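Local coordinates for beta-microseminoprotein (Homo sapiens, PDB 3IX0) that is secreted by the prostate into seminal plasma, forms a homodimer, interacts with PI16 and probably binds immunoglobulins, at residues 66-69 and 74-77; 62-67 and 85-90. One frame throughout, in Å; residues are numbered along the deposited sequence.

Interaction 1: residues 66-69 and 74-77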
loop_
_atom_site.group_PDB
_atom_site.type_symbol
_atom_site.label_atom_id
_atom_site.label_comp_id
_atom_site.label_asym_id
_atom_site.label_seq_id
_atom_site.Cartn_x
_atom_site.Cartn_y
_atom_site.Cartn_z
ATOM N N ARG B 66 10.931 17.788 -5.022
ATOM C CA ARG B 66 9.511 17.458 -4.960
ATOM C C ARG B 66 8.805 18.359 -3.953
ATOM O O ARG B 66 9.339 18.686 -2.893
ATOM C CB ARG B 66 9.298 15.981 -4.609
ATOM C CG ARG B 66 9.650 15.602 -3.164
ATOM C CD ARG B 66 9.779 14.094 -3.021
ATOM N NE ARG B 66 10.133 13.697 -1.662
ATOM C CZ ARG B 66 10.774 12.573 -1.348
ATOM N NH1 ARG B 66 11.146 11.718 -2.296
ATOM N NH2 ARG B 66 11.050 12.302 -0.077
ATOM N N ILE B 67 7.599 18.781 -4.297
ATOM C CA ILE B 67 6.852 19.659 -3.425
ATOM C C ILE B 67 5.443 19.069 -3.273
ATOM O O ILE B 67 4.773 18.754 -4.258
ATOM C CB ILE B 67 6.786 21.092 -3.999
ATOM C CG1 ILE B 67 8.189 21.640 -4.268
ATOM C CG2 ILE B 67 5.994 21.990 -3.062
ATOM C CD1 ILE B 67 8.187 23.022 -4.957
ATOM N N PHE B 68 5.009 18.912 -2.032
ATOM C CA PHE B 68 3.735 18.281 -1.735
ATOM C C PHE B 68 2.610 19.293 -1.852
ATOM O O PHE B 68 2.722 20.382 -1.322
ATOM C CB PHE B 68 3.752 17.718 -0.307
ATOM C CG PHE B 68 2.480 17.014 0.078
ATOM C CD1 PHE B 68 1.978 15.993 -0.710
ATOM C CD2 PHE B 68 1.785 17.375 1.224
ATOM C CE1 PHE B 68 0.803 15.348 -0.368
ATOM C CE2 PHE B 68 0.622 16.728 1.568
ATOM C CZ PHE B 68 0.127 15.715 0.768
ATOM N N LYS B 69 1.531 18.931 -2.537
ATOM C CA LYS B 69 0.344 19.785 -2.602
ATOM C C LYS B 69 -0.802 19.096 -1.866
ATOM O O LYS B 69 -1.496 18.254 -2.439
ATOM C CB LYS B 69 -0.062 20.028 -4.057
ATOM C CG LYS B 69 1.066 20.475 -4.971
ATOM C CD LYS B 69 1.038 21.979 -5.189
ATOM C CE LYS B 69 2.147 22.681 -4.417
ATOM N NZ LYS B 69 2.521 23.973 -5.061
ATOM N N LYS B 74 -1.126 15.242 -3.757
ATOM C CA LYS B 74 -0.089 14.799 -4.686
ATOM C C LYS B 74 1.180 15.640 -4.616
ATOM O O LYS B 74 1.200 16.720 -4.027
ATOM C CB LYS B 74 -0.622 14.826 -6.124
ATOM C CG LYS B 74 -0.957 16.240 -6.631
ATOM C CD LYS B 74 -0.972 16.313 -8.155
ATOM C CE LYS B 74 -1.112 17.757 -8.631
ATOM N NZ LYS B 74 -1.280 17.852 -10.109
ATOM N N TYR B 75 2.231 15.141 -5.251
ATOM C CA TYR B 75 3.472 15.889 -5.408
ATOM C C TYR B 75 3.608 16.449 -6.808
ATOM O O TYR B 75 3.141 15.861 -7.766
ATOM C CB TYR B 75 4.670 14.980 -5.209
ATOM C CG TYR B 75 4.962 14.636 -3.791
ATOM C CD1 TYR B 75 4.437 13.479 -3.214
ATOM C CD2 TYR B 75 5.782 15.446 -3.024
ATOM C CE1 TYR B 75 4.721 13.145 -1.900
ATOM C CE2 TYR B 75 6.077 15.121 -1.699
ATOM C CZ TYR B 75 5.542 13.979 -1.150
ATOM O OH TYR B 75 5.830 13.672 0.148
ATOM N N ILE B 76 4.283 17.580 -6.914
ATOM C CA ILE B 76 4.844 17.998 -8.178
ATOM C C ILE B 76 6.360 17.882 -8.040
ATOM O O ILE B 76 6.890 17.854 -6.927
ATOM C CB ILE B 76 4.425 19.430 -8.552
ATOM C CG1 ILE B 76 4.814 20.425 -7.456
ATOM C CG2 ILE B 76 2.920 19.485 -8.806
ATOM C CD1 ILE B 76 4.887 21.870 -7.946
ATOM N N VAL B 77 7.046 17.769 -9.166
ATOM C CA VAL B 77 8.500 17.672 -9.169
ATOM C C VAL B 77 9.034 18.681 -10.162
ATOM O O VAL B 77 8.738 18.608 -11.355
ATOM C CB VAL B 77 8.996 16.288 -9.558
ATOM C CG1 VAL B 77 10.507 16.250 -9.493
ATOM C CG2 VAL B 77 8.366 15.216 -8.633
#
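Tyr75 packs against the Ile67 backbone and between the side chains of Arg66 and Phe68, on one face of the antiparallel beta hairpin formed by strands 64-69 and 74-79. Its ring reaches the partner strand because CG stands anti to the carbonyl carbon (chi1 -76°). From there the side chain can be followed outward. CB and CG pass alongside Ile67 O, and CD2 comes obliquely to 3.6 Å from Ile67 C, so the ring base rests on the neighbouring backbone. CE2 then meets aliphatic carbon from two residues, Phe68 CB at 3.8 Å and Arg66 CG at 3.9 Å. CE1 and CZ face Phe68 CD1, which sits 4.0 Å above the plane of the Tyr75 ring, over its centre. The planes are inclined by 53°, an edge-to-face pair in which Phe68 supplies the edge. Val53, Thr55 and Pro56 also touch the Tyr75 side chain, and the Arg66 guanidinium is hydrogen-bonded through NH1 to Pro56 O.

The backbone evidence for the hairpin is two hydrogen-bonded pairs. Ile67 and Ile76 exchange reciprocal N-H...O bonds. Near the turn, Lys69 N binds Lys74 O at 2.7 Å, almost straight (166° at the hydrogen), whereas the return bond from Lys74 N to Lys69 O is weak at 3.3 Å.

The other face carries Ile67, Lys69, Lys74 and Ile76. Here Ile76 CG1 lies 4.0 Å from Ile67 CB, and the bent chain of Lys69 brings its NZ within 4.3 Å of Ile76 CD1.

Interaction 2: residues 62-67 and 85-90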
loop_
_atom_site.group_PDB
_atom_site.type_symbol
_atom_site.label_atom_id
_atom_site.label_comp_id
_atom_site.label_asym_id
_atom_site.label_seq_id
_atom_site.Cartn_x
_atom_site.Cartn_y
_atom_site.Cartn_z
ATOM N N ASP B 62 19.671 16.621 -7.745
ATOM C CA ASP B 62 20.540 17.790 -7.796
ATOM C C ASP B 62 19.797 19.016 -8.279
ATOM O O ASP B 62 19.827 20.057 -7.642
ATOM C CB ASP B 62 21.727 17.536 -8.715
ATOM C CG ASP B 62 22.561 16.382 -8.252
ATOM O OD1 ASP B 62 22.900 16.343 -7.043
ATOM O OD2 ASP B 62 22.855 15.506 -9.092
ATOM N N ASN B 63 19.122 18.885 -9.409
ATOM C CA ASN B 63 18.509 20.037 -10.048
ATOM C C ASN B 63 17.000 20.200 -9.804
ATOM O O ASN B 63 16.435 21.246 -10.113
ATOM C CB ASN B 63 18.817 19.996 -11.540
ATOM C CG ASN B 63 20.301 20.014 -11.818
ATOM O OD1 ASN B 63 20.995 20.957 -11.438
ATOM N ND2 ASN B 63 20.804 18.968 -12.479
ATOM N N CYS B 64 16.374 19.177 -9.219
ATOM C CA CYS B 64 14.928 19.142 -9.053
ATOM C C CYS B 64 14.537 18.828 -7.619
ATOM O O CYS B 64 15.274 18.183 -6.890
ATOM C CB CYS B 64 14.306 18.074 -9.964
ATOM S SG CYS B 64 14.667 18.239 -11.717
ATOM N N GLN B 65 13.352 19.260 -7.226
ATOM C CA GLN B 65 12.863 18.977 -5.903
ATOM C C GLN B 65 11.402 18.542 -6.007
ATOM O O GLN B 65 10.707 18.896 -6.963
ATOM C CB GLN B 65 12.982 20.223 -5.001
ATOM C CG GLN B 65 12.049 21.353 -5.387
ATOM C CD GLN B 65 12.277 22.640 -4.578
ATOM O OE1 GLN B 65 12.651 22.603 -3.409
ATOM N NE2 GLN B 65 12.027 23.778 -5.208
ATOM N N ARG B 66 10.931 17.788 -5.022
ATOM C CA ARG B 66 9.511 17.458 -4.960
ATOM C C ARG B 66 8.805 18.359 -3.953
ATOM O O ARG B 66 9.339 18.686 -2.893
ATOM C CB ARG B 66 9.298 15.981 -4.609
ATOM C CG ARG B 66 9.650 15.602 -3.164
ATOM C CD ARG B 66 9.779 14.094 -3.021
ATOM N NE ARG B 66 10.133 13.697 -1.662
ATOM C CZ ARG B 66 10.774 12.573 -1.348
ATOM N NH1 ARG B 66 11.146 11.718 -2.296
ATOM N NH2 ARG B 66 11.050 12.302 -0.077
ATOM N N ILE B 67 7.599 18.781 -4.297
ATOM C CA ILE B 67 6.852 19.659 -3.425
ATOM C C ILE B 67 5.443 19.069 -3.273
ATOM O O ILE B 67 4.773 18.754 -4.258
ATOM C CB ILE B 67 6.786 21.092 -3.999
ATOM C CG1 ILE B 67 8.189 21.640 -4.268
ATOM C CG2 ILE B 67 5.994 21.990 -3.062
ATOM C CD1 ILE B 67 8.187 23.022 -4.957
ATOM N N LYS B 85 9.136 25.170 -13.718
ATOM C CA LYS B 85 9.601 24.197 -14.694
ATOM C C LYS B 85 9.512 22.815 -14.099
ATOM O O LYS B 85 9.964 22.601 -12.977
ATOM C CB LYS B 85 11.040 24.471 -15.125
ATOM C CG LYS B 85 11.318 25.906 -15.594
ATOM C CD LYS B 85 10.334 26.372 -16.648
ATOM C CE LYS B 85 10.843 27.672 -17.302
ATOM N NZ LYS B 85 9.756 28.495 -17.893
ATOM N N THR B 86 8.931 21.885 -14.858
ATOM C CA THR B 86 8.717 20.507 -14.400
ATOM C C THR B 86 9.861 19.593 -14.795
ATOM O O THR B 86 10.435 19.746 -15.854
ATOM C CB THR B 86 7.422 19.923 -14.977
ATOM O OG1 THR B 86 6.336 20.800 -14.675
ATOM C CG2 THR B 86 7.137 18.560 -14.373
ATOM N N CYS B 87 10.197 18.650 -13.926
ATOM C CA CYS B 87 11.221 17.656 -14.235
ATOM C C CYS B 87 10.555 16.332 -14.573
ATOM O O CYS B 87 9.362 16.157 -14.322
ATOM C CB CYS B 87 12.162 17.481 -13.048
ATOM S SG CYS B 87 12.998 19.037 -12.564
ATOM N N SER B 88 11.312 15.407 -15.155
ATOM C CA SER B 88 10.772 14.087 -15.418
ATOM C C SER B 88 11.054 13.145 -14.246
ATOM O O SER B 88 12.114 13.210 -13.620
ATOM C CB SER B 88 11.303 13.515 -16.742
ATOM O OG SER B 88 12.616 13.006 -16.591
ATOM N N VAL B 89 10.081 12.289 -13.953
ATOM C CA VAL B 89 10.168 11.338 -12.851
ATOM C C VAL B 89 10.197 9.926 -13.405
ATOM O O VAL B 89 9.256 9.487 -14.052
ATOM C CB VAL B 89 8.949 11.413 -11.899
ATOM C CG1 VAL B 89 9.003 10.247 -10.828
ATOM C CG2 VAL B 89 8.850 12.771 -11.249
ATOM N N SER B 90 11.259 9.204 -13.108
ATOM C CA SER B 90 11.390 7.852 -13.601
ATOM C C SER B 90 10.766 6.799 -12.668
ATOM O O SER B 90 10.506 5.668 -13.095
ATOM C CB SER B 90 12.864 7.544 -13.842
ATOM O OG SER B 90 13.614 7.809 -12.675
#
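Cys64 and Cys87 are joined by a disulfide, SG to SG 2.0 Å, that ties the first residue of strand 64-69 to the loop between strands 74-79 and 91-93. Both CB atoms point toward the opposite segment, and the CA atoms are 6.5 Å apart. The two cysteines begin alike: each SG stands beside its own backbone N and anti to its carbonyl carbon. They differ at the next bond. The CA-CB-SG-SG torsion is about -102° on the Cys64 side but close to extended, about -154°, on the Cys87 side, so the bridge is a left-handed spiral by the signs of its torsions, yet an asymmetric one. The twist about the S-S bond, chi3 -93°, is close to the favoured right angle. It sets the CB atoms of Cys64 and Cys87 3.8 Å apart.

The surroundings differ too. Cys64 is buried and its side chain touches Tyr59, while Cys87 is partly exposed and rests on Glu79, shortly after the chain turns a corner at Lys85.

Within the two segments the sulfurs make the whole contact, with neither a backbone pairing nor a polar side-chain bond to support it. The link between 62-67 and 85-90 is therefore covalent, fixed as long as the cysteines stay oxidised, as is usual in a secreted protein; reduction would remove that tie, leaving no other close contact between the two segments.

Interactions 1 and 2 share strand 64-69, though Arg66 and Ile67 make contacts only in interaction 1, and their centres are about 9 Å apart. Interaction 1 pairs this strand with 74-77 by hydrogen bonds, while interaction 2 ties its start to 85-90 by covalent chemistry. The third side of the triangle is closed through Val77: its O lies 3.0 Å from Cys87 N, a probable hydrogen bond, and its CG2 packs 3.6 Å from Val89 CG2. Val77 CG1 also lies 3.7 Å from Gln65 O. The 85-90 segment is thus held to the hairpin both by contacts with strand 74-79 and by the disulfide to strand 64-69.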